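Exocyst complex component EXO70 (Saccharomyces cerevisiae, PDB 2B1E) takes part in the secretory pathway as a subunit of the exocyst, which tethers secretory vesicles to sites of exocytosis, and has a role in assembly of that complex. Local coordinates at residues G179-T184 with S246-E251; R451-M456 with K515-S520; S301-N306 with G414-M419; M110-Y115 with I191-S196; K153-L158 with T184-G189. One frame throughout, in Å; residues are numbered along the deposited sequence.

Contact 1. Residues G179-T184 with S246-E251; sequences GMNSYT and SFELVE
Met-180 and Leu-249 form the close-packed half of this contact, with Met-180 CG 3.8 Å from Leu-249 CD2 and the two side chains crossing at about a right angle. The first torsion of Met-180 (chi1 -164°) sets CG anti to the backbone N and against the leucine methyl; bends at chi2 and chi3 then carry the thioether away from helix 245-259, toward Leu-227 of helix 209-233. Both residues are buried.

The pair joins the first turn of helix 180-201 to helix 245-259 within the elongated, all-helical rod of EXO70, in which helices pack side by side in bundles. Thr-184 OG1 donates to Met-180 O over 2.8 Å and also hydrogen-bonds Ser-252 OG on helix 245-259. Met-180 O accepts from Thr-184 N as well, the two donors coming from opposite faces of the carbonyl plane.

The other half is looser and partly exposed. Asn-181 ND2 lies 3.6 Å from Glu-248 OE2, too long for a hydrogen bond, with amide and carboxylate planes 38° apart. Each has its own partner near the start of helix 180-201: Glu-248 OE1 accepts from the backbone N of Gly-176, while Asn-181 ND2 makes a weak bond to Ser-178 O.

Contact 2. Residues R451-M456 with K515-S520; sequences RYISYM and KVTLKS
Leu-518 meets Ile-453 and Met-456, one helical turn apart on helix 440-473, and every contact across the pair is apolar. Leu-518 CD2 lies 3.8 Å from Ile-453 CG2, the branch that stands anti to the backbone N of its residue, and these two side chains cross obliquely. Met-456 lies at about a right angle to Leu-518, its CB 3.9 Å from Leu-518 CD1. Its bent end brings CE to 3.4 Å from Leu-518 CD2, tighter than usual for carbons, so the exact place of that methyl is doubtful. At the partly exposed margin, Ile-453 CD1 approaches Thr-517 CG2 to 4.2 Å.

The short helical segments cross at -47°, with axes 10.6 Å apart at closest approach, and the nearest CA atoms are those of Ile-453 and Leu-518.

The polar groups near the contact bond within their own helix or to other parts of the chain. Thr-517 OG1 bonds to Ser-513 O, one turn back on its own helix. On the far side of helix 440-473, Arg-451 NH1 donates to Tyr-452 OH over 3.0 Å, the hydroxyl only 4° out of the guanidinium plane. That hydroxyl also bonds Glu-384 OE1, while Tyr-455 OH bonds Glu-384 OE2, tying this side of the helix to helix 364-391.

With no hydrogen bond or salt bridge between the segments, helices 440-473 and 512-537 meet here through apolar side-chain packing alone, which depends on the shape fit of branched and flexible chains and not on directional bonds.

Contact 3. Residues S301-N306 with G414-M419; sequences STIPSN and GFFILM
Phe-415 O accepts from Met-419 N over 2.9 Å, the shortest polar bond among these residues, and the same phenylalanine meets Asn-306 across the contact. That bond belongs to helix 410-429 itself; none passes between helix and loop. Instead the backbone oxygen of Asn-306 lies near the plane of the Phe-415 ring, 3.8 Å from CE2, so the carbonyl faces the hydrogen-bearing rim. Met-419 CG lies over one face of this ring, 3.6 Å above its plane and offset toward the rim.

Phe-416 carries the larger part of the contact. Ile-303 CB lies over one face of its ring, and Ile-303 CG2 comes to 3.7 Å from Phe-416 CE2. Pro-304 CD approaches the far end from an oblique direction, 3.7 Å from Phe-416 CE1. The ring reaches both residues because CG stands anti to the backbone N (chi1 173°), projecting the phenyl group from the helix toward the loop.

In the helical-bundle rod of EXO70, the 301-306 loop follows the long helix 268-299 and precedes helix 311-323; here it packs against helix 410-429. Ile-303 also touches Ala-387 and Leu-391 of helix 364-391, so its side chain is shared between two helices. Putting an alanine in place of Phe-416 would probably leave Ile-303 CG2 and Pro-304 CD without their common apolar partner and open a gap between loop and helix. Farther along the loop, Pro-304 O receives a weak hydrogen bond from Arg-412 NH2, near the start of helix 410-429.

Contact 4. Residues M110-Y115 with I191-S196; sequences MPFPYY and IANEKS
The ring of Phe-112 and the amide of Asn-193 stand almost perpendicular, their planes 85° apart, with Asn-193 OD1 approaching obliquely to 3.6 Å from Phe-112 CD2. Phe-112 also meets two other rings, Phe-100 edge-to-face and Phe-190 with the planes at about 40°. The Tyr-114 ring has Asn-193 O as an oblique neighbour, 4.1 Å from its CE1. With CG anti to the backbone N (chi1 -165°), the tyrosine side chain points at the helix and brings its OH to 3.5 Å from Ser-196 O; the hydroxyl makes its hydrogen bond farther along, with Asp-200 OD2.

Direct hydrogen bonds between the segments are absent, and water takes their place. One water accepts from Phe-112 N over 3.0 Å and donates to Asn-193 OD1 over 3.1 Å. A second donates to Pro-113 O at 2.7 Å and, weakly, to the same OD1. The amide oxygen thus links two backbone sites of the 110-115 loop, which runs in extended form between helices 102-108 and 117-132.

This is a surface contact joining that loop to the side of helix 180-201. Its chemistry is mixed: aromatic rings lie against the helix at van der Waals distance, while bridging waters pair with Phe-112 N and Pro-113 O.

Contact 5. Residues K153-L158 with T184-G189; sequences KCMAFL and TEALLG
Ala-186 CB is touched from two directions, by Leu-158 CD1 and by Met-155 SD. The leucine methyl comes to 3.2 Å from Ala-186 CB, tighter than usual carbon packing, so the exact distance is doubtful although the closeness of the pair is clear. Met-155 SD lies 3.9 Å from Ala-186 CB, and the methionine goes on past it: Met-155 CE reaches 4.0 Å from Leu-187 CB, the two side chains crossing at about a right angle. Turns at chi2 (-61°) and chi3 (-64°) fold the thioether round toward the backbone of helix 180-201.

All four touching residues are buried, and they join segment 153-158, at the C-terminal end of helix 136-155, to helix 180-201, two neighbouring pieces of the all-helical rod. A serine in place of Met-155 would probably open a gap beside Ala-186 and leave Leu-187 CB without this apolar neighbour.

Farther out, Met-155 is flanked by Tyr-183 and Phe-190 from the same helix 180-201. Pro-102 of helix 102-108 packs on Ala-186, and Leu-187 rests on Leu-220 and Tyr-224 of helix 209-233. On the other segment, Leu-158 N bonds Met-155 O over 3.1 Å, which is consistent with the two side chains meeting Ala-186 together.

From the N terminus, contact 4 opens in the loop at 110-115 and contact 5 at 153-158. Contact 1 opens at 179-184, at the start of helix 180-201, which then closes contact 5 at 184-189 and contact 4 at 191-196. Contact 5 is therefore nested inside contact 4, while contact 1, closing only at 246-251, crosses both; contacts 1 and 5 share Thr-184. Contact 3 then spans 301-306 to 414-419, and contact 2 follows in series from 451-456 to 515-520. These last two touch where helices 410-429 and 440-473 pack together. Contacts 2 and 4 lie on opposite sides of the chain's centre, their own centres about 67 Å apart, so the contacts hold separate regions of a long rod.

Contact 1. Residues G179-T184 with S246-E251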
# COMPACT_ATOMS: atom_id res chain seq x y z
N GLY A 179 4.26 8.10 -14.17
CA GLY A 179 4.47 9.53 -14.28
C GLY A 179 3.66 10.29 -13.24
O GLY A 179 3.72 11.52 -13.17
N MET A 180 2.91 9.56 -12.43
CA MET A 180 2.09 10.17 -11.40
C MET A 180 3.01 10.69 -10.29
O MET A 180 2.65 11.62 -9.56
CB MET A 180 1.11 9.14 -10.82
CG MET A 180 -0.04 9.75 -10.02
SD MET A 180 -1.22 10.66 -11.04
CE MET A 180 -0.45 12.26 -11.08
N ASN A 181 4.19 10.10 -10.19
CA ASN A 181 5.17 10.50 -9.19
C ASN A 181 5.72 11.90 -9.44
O ASN A 181 5.73 12.74 -8.54
CB ASN A 181 6.33 9.49 -9.15
CG ASN A 181 5.86 8.08 -8.83
OD1 ASN A 181 5.19 7.85 -7.82
ND2 ASN A 181 6.20 7.13 -9.69
N SER A 182 6.19 12.15 -10.66
CA SER A 182 6.72 13.46 -11.01
C SER A 182 5.60 14.50 -10.94
O SER A 182 5.77 15.55 -10.33
CB SER A 182 7.31 13.44 -12.42
OG SER A 182 8.44 12.60 -12.48
N TYR A 183 4.48 14.19 -11.57
CA TYR A 183 3.33 15.08 -11.59
C TYR A 183 3.04 15.54 -10.16
O TYR A 183 2.75 16.72 -9.93
CB TYR A 183 2.10 14.37 -12.14
CG TYR A 183 0.90 15.28 -12.35
CD1 TYR A 183 0.68 15.90 -13.58
CD2 TYR A 183 0.01 15.54 -11.31
CE1 TYR A 183 -0.42 16.75 -13.77
CE2 TYR A 183 -1.09 16.38 -11.49
CZ TYR A 183 -1.29 16.98 -12.72
OH TYR A 183 -2.38 17.81 -12.90
N THR A 184 3.11 14.60 -9.22
CA THR A 184 2.87 14.90 -7.82
C THR A 184 3.95 15.80 -7.25
O THR A 184 3.65 16.80 -6.58
CB THR A 184 2.82 13.61 -6.97
OG1 THR A 184 1.65 12.86 -7.30
CG2 THR A 184 2.78 13.95 -5.49
N SER A 246 -1.49 1.05 -6.65
CA SER A 246 -2.34 1.74 -5.68
C SER A 246 -1.52 2.24 -4.50
O SER A 246 -1.82 3.28 -3.92
CB SER A 246 -3.44 0.80 -5.20
OG SER A 246 -2.90 -0.35 -4.58
N PHE A 247 -0.48 1.49 -4.13
CA PHE A 247 0.37 1.89 -3.01
C PHE A 247 1.04 3.22 -3.31
O PHE A 247 1.21 4.05 -2.41
CB PHE A 247 1.44 0.83 -2.72
CG PHE A 247 0.90 -0.45 -2.14
CD1 PHE A 247 -0.03 -0.42 -1.10
CD2 PHE A 247 1.35 -1.68 -2.60
CE1 PHE A 247 -0.50 -1.60 -0.53
CE2 PHE A 247 0.89 -2.87 -2.04
CZ PHE A 247 -0.04 -2.83 -1.00
N GLU A 248 1.42 3.43 -4.57
CA GLU A 248 2.08 4.68 -4.97
C GLU A 248 1.07 5.81 -5.09
O GLU A 248 1.42 6.98 -4.94
CB GLU A 248 2.82 4.50 -6.29
CG GLU A 248 3.92 3.45 -6.24
CD GLU A 248 4.66 3.32 -7.55
OE1 GLU A 248 5.36 2.30 -7.74
OE2 GLU A 248 4.55 4.23 -8.40
N LEU A 249 -0.18 5.47 -5.38
CA LEU A 249 -1.23 6.47 -5.50
C LEU A 249 -1.60 6.95 -4.10
O LEU A 249 -1.83 8.14 -3.89
CB LEU A 249 -2.46 5.89 -6.20
CG LEU A 249 -2.31 5.60 -7.70
CD1 LEU A 249 -3.58 4.94 -8.22
CD2 LEU A 249 -2.04 6.91 -8.45
N VAL A 250 -1.66 6.02 -3.15
CA VAL A 250 -1.98 6.38 -1.78
C VAL A 250 -0.94 7.38 -1.29
O VAL A 250 -1.27 8.36 -0.61
CB VAL A 250 -1.95 5.13 -0.85
CG1 VAL A 250 -2.03 5.56 0.61
CG2 VAL A 250 -3.13 4.21 -1.19
N GLU A 251 0.32 7.14 -1.64
CA GLU A 251 1.42 8.01 -1.25
C GLU A 251 1.26 9.40 -1.88
O GLU A 251 1.57 10.42 -1.27
CB GLU A 251 2.75 7.40 -1.69
CG GLU A 251 3.94 8.31 -1.46
CD GLU A 251 5.20 7.80 -2.14
OE1 GLU A 251 6.20 8.55 -2.17
OE2 GLU A 251 5.19 6.65 -2.64

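Contact 2. Residues R451-M456 with K515-S520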
# COMPACT_ATOMS: atom_id res chain seq x y z
N ARG A 451 2.30 -29.85 11.85
CA ARG A 451 0.98 -30.46 11.66
C ARG A 451 1.07 -31.54 10.59
O ARG A 451 0.61 -32.66 10.79
CB ARG A 451 -0.06 -29.42 11.23
CG ARG A 451 -1.44 -29.99 10.91
CD ARG A 451 -2.27 -29.01 10.06
NE ARG A 451 -2.56 -27.76 10.77
CZ ARG A 451 -3.13 -26.70 10.21
NH1 ARG A 451 -3.47 -26.74 8.92
NH2 ARG A 451 -3.38 -25.61 10.93
N TYR A 452 1.69 -31.20 9.45
CA TYR A 452 1.81 -32.15 8.36
C TYR A 452 2.92 -33.17 8.55
O TYR A 452 2.90 -34.24 7.94
CB TYR A 452 1.90 -31.38 7.02
CG TYR A 452 0.61 -30.63 6.78
CD1 TYR A 452 -0.57 -31.32 6.52
CD2 TYR A 452 0.53 -29.25 6.96
CE1 TYR A 452 -1.80 -30.67 6.47
CE2 TYR A 452 -0.70 -28.58 6.91
CZ TYR A 452 -1.86 -29.30 6.67
OH TYR A 452 -3.09 -28.66 6.65
N ILE A 453 3.88 -32.86 9.42
CA ILE A 453 4.91 -33.84 9.74
C ILE A 453 4.11 -34.87 10.53
O ILE A 453 4.24 -36.07 10.34
CB ILE A 453 6.00 -33.25 10.67
CG1 ILE A 453 6.95 -32.35 9.86
CG2 ILE A 453 6.76 -34.37 11.37
CD1 ILE A 453 7.75 -31.36 10.73
N SER A 454 3.24 -34.36 11.40
CA SER A 454 2.40 -35.23 12.22
C SER A 454 1.50 -36.11 11.33
O SER A 454 1.27 -37.28 11.65
CB SER A 454 1.56 -34.38 13.18
OG SER A 454 1.12 -35.18 14.27
N TYR A 455 0.99 -35.56 10.23
CA TYR A 455 0.17 -36.36 9.31
C TYR A 455 0.99 -37.57 8.83
O TYR A 455 0.49 -38.69 8.78
CB TYR A 455 -0.24 -35.54 8.08
CG TYR A 455 -1.58 -34.83 8.19
CD1 TYR A 455 -1.86 -33.99 9.26
CD2 TYR A 455 -2.55 -34.96 7.19
CE1 TYR A 455 -3.05 -33.30 9.35
CE2 TYR A 455 -3.77 -34.27 7.27
CZ TYR A 455 -4.00 -33.44 8.36
OH TYR A 455 -5.20 -32.76 8.48
N MET A 456 2.26 -37.34 8.49
CA MET A 456 3.13 -38.41 8.01
C MET A 456 3.52 -39.43 9.07
O MET A 456 3.79 -40.59 8.76
CB MET A 456 4.42 -37.84 7.37
CG MET A 456 4.21 -37.09 6.05
SD MET A 456 5.76 -36.76 5.13
CE MET A 456 6.64 -35.82 6.32
N LYS A 515 13.61 -34.36 6.53
CA LYS A 515 13.97 -35.78 6.54
C LYS A 515 14.54 -36.20 7.90
O LYS A 515 14.22 -37.26 8.42
CB LYS A 515 15.01 -36.09 5.46
CG LYS A 515 14.47 -36.02 4.04
CD LYS A 515 15.25 -36.92 3.10
CE LYS A 515 16.70 -36.49 2.99
NZ LYS A 515 17.45 -37.44 2.13
N VAL A 516 15.40 -35.36 8.46
CA VAL A 516 15.99 -35.63 9.76
C VAL A 516 14.87 -35.74 10.81
O VAL A 516 14.86 -36.66 11.63
CB VAL A 516 16.97 -34.52 10.17
CG1 VAL A 516 17.51 -34.77 11.54
CG2 VAL A 516 18.11 -34.46 9.16
N THR A 517 13.92 -34.80 10.77
CA THR A 517 12.81 -34.82 11.72
C THR A 517 11.96 -36.07 11.55
O THR A 517 11.59 -36.72 12.53
CB THR A 517 11.91 -33.59 11.57
OG1 THR A 517 12.70 -32.41 11.75
CG2 THR A 517 10.80 -33.61 12.62
N LEU A 518 11.65 -36.41 10.30
CA LEU A 518 10.87 -37.61 10.04
C LEU A 518 11.62 -38.85 10.51
O LEU A 518 11.02 -39.77 11.07
CB LEU A 518 10.55 -37.73 8.55
CG LEU A 518 9.18 -37.17 8.18
CD1 LEU A 518 8.09 -38.08 8.77
CD2 LEU A 518 9.04 -35.75 8.71
N LYS A 519 12.93 -38.88 10.27
CA LYS A 519 13.73 -40.02 10.70
C LYS A 519 13.69 -40.14 12.22
O LYS A 519 13.46 -41.22 12.75
CB LYS A 519 15.19 -39.86 10.24
CG LYS A 519 16.17 -40.85 10.91
CD LYS A 519 17.63 -40.54 10.57
CE LYS A 519 18.60 -41.50 11.27
NZ LYS A 519 20.03 -41.25 10.87
N SER A 520 13.91 -39.03 12.92
CA SER A 520 13.90 -39.06 14.38
C SER A 520 12.56 -39.50 14.96
O SER A 520 12.52 -40.35 15.85
CB SER A 520 14.24 -37.68 14.95
OG SER A 520 15.61 -37.36 14.76

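Contact 3. Residues S301-N306 with G414-M419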
# COMPACT_ATOMS: atom_id res chain seq x y z
N SER A 301 -8.80 -30.17 -9.69
CA SER A 301 -9.43 -31.15 -8.79
C SER A 301 -8.54 -32.30 -8.35
O SER A 301 -8.71 -32.83 -7.25
CB SER A 301 -10.69 -31.71 -9.44
OG SER A 301 -10.39 -32.33 -10.68
N THR A 302 -7.60 -32.70 -9.20
CA THR A 302 -6.71 -33.81 -8.89
C THR A 302 -5.42 -33.30 -8.27
O THR A 302 -5.15 -32.09 -8.26
CB THR A 302 -6.36 -34.59 -10.16
OG1 THR A 302 -5.72 -33.71 -11.09
CG2 THR A 302 -7.61 -35.16 -10.79
N ILE A 303 -4.62 -34.21 -7.74
CA ILE A 303 -3.34 -33.84 -7.15
C ILE A 303 -2.27 -34.49 -8.00
O ILE A 303 -2.53 -35.48 -8.66
CB ILE A 303 -3.23 -34.30 -5.67
CG1 ILE A 303 -3.68 -35.76 -5.54
CG2 ILE A 303 -4.08 -33.39 -4.78
CD1 ILE A 303 -3.78 -36.23 -4.08
N PRO A 304 -1.05 -33.92 -8.02
CA PRO A 304 0.04 -34.48 -8.83
C PRO A 304 0.38 -35.89 -8.37
O PRO A 304 0.39 -36.18 -7.17
CB PRO A 304 1.19 -33.51 -8.57
CG PRO A 304 0.52 -32.25 -8.19
CD PRO A 304 -0.60 -32.71 -7.31
N SER A 305 0.66 -36.77 -9.33
CA SER A 305 1.00 -38.16 -9.01
C SER A 305 2.28 -38.24 -8.18
O SER A 305 2.46 -39.17 -7.39
CB SER A 305 1.15 -39.00 -10.28
OG SER A 305 2.28 -38.61 -11.04
N ASN A 306 3.17 -37.26 -8.35
CA ASN A 306 4.40 -37.27 -7.58
C ASN A 306 4.24 -36.46 -6.30
O ASN A 306 5.17 -36.33 -5.51
CB ASN A 306 5.58 -36.74 -8.41
CG ASN A 306 5.45 -35.27 -8.78
OD1 ASN A 306 4.42 -34.64 -8.55
ND2 ASN A 306 6.50 -34.73 -9.38
N GLY A 414 0.01 -35.60 3.95
CA GLY A 414 1.03 -34.92 4.73
C GLY A 414 2.24 -34.59 3.88
O GLY A 414 2.79 -33.48 3.94
N PHE A 415 2.67 -35.56 3.08
CA PHE A 415 3.82 -35.40 2.20
C PHE A 415 3.54 -34.31 1.16
O PHE A 415 4.37 -33.41 0.94
CB PHE A 415 4.11 -36.74 1.50
CG PHE A 415 5.23 -36.67 0.49
CD1 PHE A 415 6.56 -36.57 0.90
CD2 PHE A 415 4.95 -36.68 -0.88
CE1 PHE A 415 7.60 -36.50 -0.03
CE2 PHE A 415 5.99 -36.60 -1.82
CZ PHE A 415 7.32 -36.51 -1.39
N PHE A 416 2.38 -34.39 0.52
CA PHE A 416 1.98 -33.41 -0.48
C PHE A 416 2.04 -31.98 0.08
O PHE A 416 2.65 -31.09 -0.53
CB PHE A 416 0.57 -33.76 -0.99
CG PHE A 416 -0.04 -32.74 -1.92
CD1 PHE A 416 0.63 -32.31 -3.07
CD2 PHE A 416 -1.31 -32.25 -1.65
CE1 PHE A 416 0.03 -31.40 -3.94
CE2 PHE A 416 -1.93 -31.33 -2.52
CZ PHE A 416 -1.25 -30.91 -3.67
N ILE A 417 1.45 -31.74 1.24
CA ILE A 417 1.46 -30.40 1.82
C ILE A 417 2.90 -29.95 2.14
O ILE A 417 3.27 -28.80 1.88
CB ILE A 417 0.60 -30.31 3.11
CG1 ILE A 417 -0.84 -30.76 2.81
CG2 ILE A 417 0.58 -28.87 3.63
CD1 ILE A 417 -1.51 -29.99 1.65
N LEU A 418 3.70 -30.85 2.70
CA LEU A 418 5.07 -30.49 3.03
C LEU A 418 5.90 -30.18 1.79
O LEU A 418 6.75 -29.29 1.82
CB LEU A 418 5.73 -31.60 3.85
CG LEU A 418 5.23 -31.68 5.30
CD1 LEU A 418 5.67 -32.99 5.90
CD2 LEU A 418 5.76 -30.52 6.12
N MET A 419 5.66 -30.87 0.68
CA MET A 419 6.44 -30.57 -0.52
C MET A 419 6.14 -29.15 -0.97
O MET A 419 7.03 -28.45 -1.47
CB MET A 419 6.14 -31.56 -1.66
CG MET A 419 6.82 -32.94 -1.50
SD MET A 419 8.65 -32.90 -1.41
CE MET A 419 9.04 -32.53 -3.12

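Contact 4. Residues M110-Y115 with I191-S196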
# COMPACT_ATOMS: atom_id res chain seq x y z
N MET A 110 16.86 21.78 -9.41
CA MET A 110 16.88 23.24 -9.35
C MET A 110 15.49 23.76 -8.98
O MET A 110 14.48 23.20 -9.41
CB MET A 110 17.28 23.85 -10.69
CG MET A 110 18.69 23.52 -11.16
SD MET A 110 19.09 24.50 -12.62
CE MET A 110 17.88 23.85 -13.80
N PRO A 111 15.43 24.83 -8.18
CA PRO A 111 14.14 25.41 -7.77
C PRO A 111 13.40 26.03 -8.95
O PRO A 111 14.01 26.40 -9.95
CB PRO A 111 14.55 26.47 -6.75
CG PRO A 111 15.83 25.93 -6.18
CD PRO A 111 16.54 25.43 -7.42
N PHE A 112 12.08 26.13 -8.83
CA PHE A 112 11.29 26.73 -9.89
C PHE A 112 11.62 28.22 -9.98
O PHE A 112 12.18 28.80 -9.05
CB PHE A 112 9.80 26.55 -9.62
CG PHE A 112 9.34 25.12 -9.69
CD1 PHE A 112 10.18 24.12 -10.20
CD2 PHE A 112 8.06 24.76 -9.28
CE1 PHE A 112 9.75 22.80 -10.30
CE2 PHE A 112 7.62 23.44 -9.38
CZ PHE A 112 8.46 22.46 -9.89
N PRO A 113 11.29 28.86 -11.10
CA PRO A 113 11.59 30.29 -11.22
C PRO A 113 10.72 31.05 -10.22
O PRO A 113 9.66 30.56 -9.83
CB PRO A 113 11.18 30.62 -12.66
CG PRO A 113 11.31 29.31 -13.37
CD PRO A 113 10.77 28.33 -12.37
N TYR A 114 11.18 32.22 -9.80
CA TYR A 114 10.40 33.03 -8.86
C TYR A 114 10.70 34.50 -9.13
O TYR A 114 11.81 34.85 -9.51
CB TYR A 114 10.78 32.69 -7.42
CG TYR A 114 9.79 33.21 -6.39
CD1 TYR A 114 8.49 32.72 -6.34
CD2 TYR A 114 10.17 34.19 -5.48
CE1 TYR A 114 7.58 33.20 -5.38
CE2 TYR A 114 9.28 34.67 -4.53
CZ TYR A 114 7.99 34.17 -4.48
OH TYR A 114 7.11 34.64 -3.53
N TYR A 115 9.70 35.36 -8.93
CA TYR A 115 9.86 36.79 -9.17
C TYR A 115 10.96 37.38 -8.30
O TYR A 115 11.19 36.93 -7.18
CB TYR A 115 8.55 37.52 -8.87
CG TYR A 115 7.38 37.01 -9.68
CD1 TYR A 115 7.33 37.20 -11.07
CD2 TYR A 115 6.33 36.33 -9.07
CE1 TYR A 115 6.26 36.73 -11.83
CE2 TYR A 115 5.24 35.86 -9.83
CZ TYR A 115 5.22 36.06 -11.20
OH TYR A 115 4.13 35.63 -11.93
N ILE A 191 2.46 24.17 -5.08
CA ILE A 191 1.62 24.48 -3.93
C ILE A 191 2.45 25.25 -2.91
O ILE A 191 2.00 26.27 -2.37
CB ILE A 191 1.08 23.18 -3.26
CG1 ILE A 191 -0.07 22.61 -4.11
CG2 ILE A 191 0.61 23.48 -1.83
CD1 ILE A 191 -0.49 21.19 -3.70
N ALA A 192 3.66 24.77 -2.68
CA ALA A 192 4.58 25.39 -1.74
C ALA A 192 5.01 26.80 -2.16
O ALA A 192 5.11 27.70 -1.32
CB ALA A 192 5.80 24.49 -1.57
N ASN A 193 5.26 26.98 -3.45
CA ASN A 193 5.69 28.26 -3.99
C ASN A 193 4.56 29.29 -4.10
O ASN A 193 4.81 30.49 -4.01
CB ASN A 193 6.35 28.07 -5.36
CG ASN A 193 7.66 27.28 -5.28
OD1 ASN A 193 8.18 26.81 -6.29
ND2 ASN A 193 8.19 27.14 -4.07
N GLU A 194 3.32 28.84 -4.32
CA GLU A 194 2.21 29.79 -4.38
C GLU A 194 1.97 30.31 -2.97
O GLU A 194 1.58 31.46 -2.78
CB GLU A 194 0.92 29.13 -4.91
CG GLU A 194 0.77 29.10 -6.44
CD GLU A 194 1.27 30.36 -7.13
OE1 GLU A 194 2.50 30.47 -7.31
OE2 GLU A 194 0.45 31.24 -7.48
N LYS A 195 2.18 29.45 -1.98
CA LYS A 195 2.02 29.85 -0.59
C LYS A 195 3.05 30.94 -0.26
O LYS A 195 2.73 31.92 0.43
CB LYS A 195 2.22 28.65 0.34
CG LYS A 195 2.27 29.01 1.82
CD LYS A 195 0.96 29.62 2.30
CE LYS A 195 1.04 29.90 3.80
NZ LYS A 195 1.52 28.69 4.55
N SER A 196 4.28 30.77 -0.74
CA SER A 196 5.32 31.77 -0.48
C SER A 196 4.95 33.08 -1.18
O SER A 196 5.14 34.16 -0.63
CB SER A 196 6.69 31.28 -0.98
OG SER A 196 7.08 30.08 -0.34
O HOH W 1 10.77 25.07 -6.31
O HOH W 2 8.49 29.81 -7.52

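Contact 5. Residues K153-L158 with T184-G189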
# COMPACT_ATOMS: atom_id res chain seq x y z
N LYS A 153 -0.11 25.54 -17.44
CA LYS A 153 0.70 25.32 -18.64
C LYS A 153 1.95 24.52 -18.28
O LYS A 153 2.46 23.74 -19.08
CB LYS A 153 1.10 26.65 -19.26
CG LYS A 153 -0.02 27.37 -20.00
CD LYS A 153 0.39 28.78 -20.39
CE LYS A 153 -0.67 29.48 -21.22
NZ LYS A 153 -0.79 28.88 -22.57
N CYS A 154 2.46 24.73 -17.07
CA CYS A 154 3.64 24.00 -16.62
C CYS A 154 3.27 22.55 -16.37
O CYS A 154 3.95 21.63 -16.82
CB CYS A 154 4.19 24.61 -15.33
SG CYS A 154 4.84 26.27 -15.51
N MET A 155 2.17 22.35 -15.65
CA MET A 155 1.71 21.00 -15.34
C MET A 155 1.30 20.27 -16.62
O MET A 155 1.21 19.03 -16.63
CB MET A 155 0.54 21.06 -14.36
CG MET A 155 0.88 21.66 -13.00
SD MET A 155 2.15 20.75 -12.08
CE MET A 155 1.29 19.21 -11.83
N ALA A 156 1.05 21.02 -17.68
CA ALA A 156 0.65 20.44 -18.95
C ALA A 156 1.76 19.55 -19.51
O ALA A 156 1.49 18.60 -20.23
CB ALA A 156 0.31 21.55 -19.95
N PHE A 157 3.00 19.88 -19.17
CA PHE A 157 4.16 19.12 -19.62
C PHE A 157 4.23 17.73 -18.99
O PHE A 157 4.84 16.81 -19.55
CB PHE A 157 5.45 19.88 -19.31
CG PHE A 157 5.70 21.05 -20.22
CD1 PHE A 157 6.16 20.84 -21.52
CD2 PHE A 157 5.47 22.35 -19.79
CE1 PHE A 157 6.39 21.91 -22.37
CE2 PHE A 157 5.70 23.43 -20.64
CZ PHE A 157 6.16 23.21 -21.93
N LEU A 158 3.61 17.57 -17.83
CA LEU A 158 3.62 16.29 -17.11
C LEU A 158 2.33 15.50 -17.28
O LEU A 158 2.31 14.28 -17.12
CB LEU A 158 3.86 16.55 -15.62
CG LEU A 158 5.08 17.40 -15.26
CD1 LEU A 158 5.15 17.56 -13.76
CD2 LEU A 158 6.35 16.74 -15.78
N THR A 184 3.11 14.60 -9.22
CA THR A 184 2.87 14.90 -7.82
C THR A 184 3.95 15.80 -7.25
O THR A 184 3.65 16.80 -6.58
CB THR A 184 2.82 13.61 -6.97
OG1 THR A 184 1.65 12.86 -7.30
CG2 THR A 184 2.78 13.95 -5.49
N GLU A 185 5.21 15.46 -7.51
CA GLU A 185 6.33 16.24 -7.00
C GLU A 185 6.25 17.67 -7.54
O GLU A 185 6.52 18.63 -6.81
CB GLU A 185 7.66 15.61 -7.41
CG GLU A 185 8.85 16.16 -6.66
CD GLU A 185 10.18 15.68 -7.21
OE1 GLU A 185 10.30 14.47 -7.52
OE2 GLU A 185 11.11 16.51 -7.34
N ALA A 186 5.89 17.81 -8.81
CA ALA A 186 5.78 19.12 -9.42
C ALA A 186 4.69 19.92 -8.72
O ALA A 186 4.89 21.07 -8.33
CB ALA A 186 5.45 18.99 -10.91
N LEU A 187 3.53 19.29 -8.55
CA LEU A 187 2.40 19.91 -7.88
C LEU A 187 2.73 20.37 -6.46
O LEU A 187 2.25 21.41 -6.00
CB LEU A 187 1.23 18.92 -7.84
CG LEU A 187 -0.01 19.42 -7.10
CD1 LEU A 187 -0.46 20.76 -7.68
CD2 LEU A 187 -1.12 18.38 -7.21
N LEU A 188 3.56 19.59 -5.76
CA LEU A 188 3.93 19.94 -4.40
C LEU A 188 4.80 21.20 -4.39
O LEU A 188 4.69 22.03 -3.48
CB LEU A 188 4.67 18.76 -3.75
CG LEU A 188 3.79 17.52 -3.59
CD1 LEU A 188 4.62 16.33 -3.13
CD2 LEU A 188 2.68 17.82 -2.60
N GLY A 189 5.66 21.34 -5.39
CA GLY A 189 6.51 22.51 -5.49
C GLY A 189 5.68 23.75 -5.80
O GLY A 189 5.92 24.83 -5.26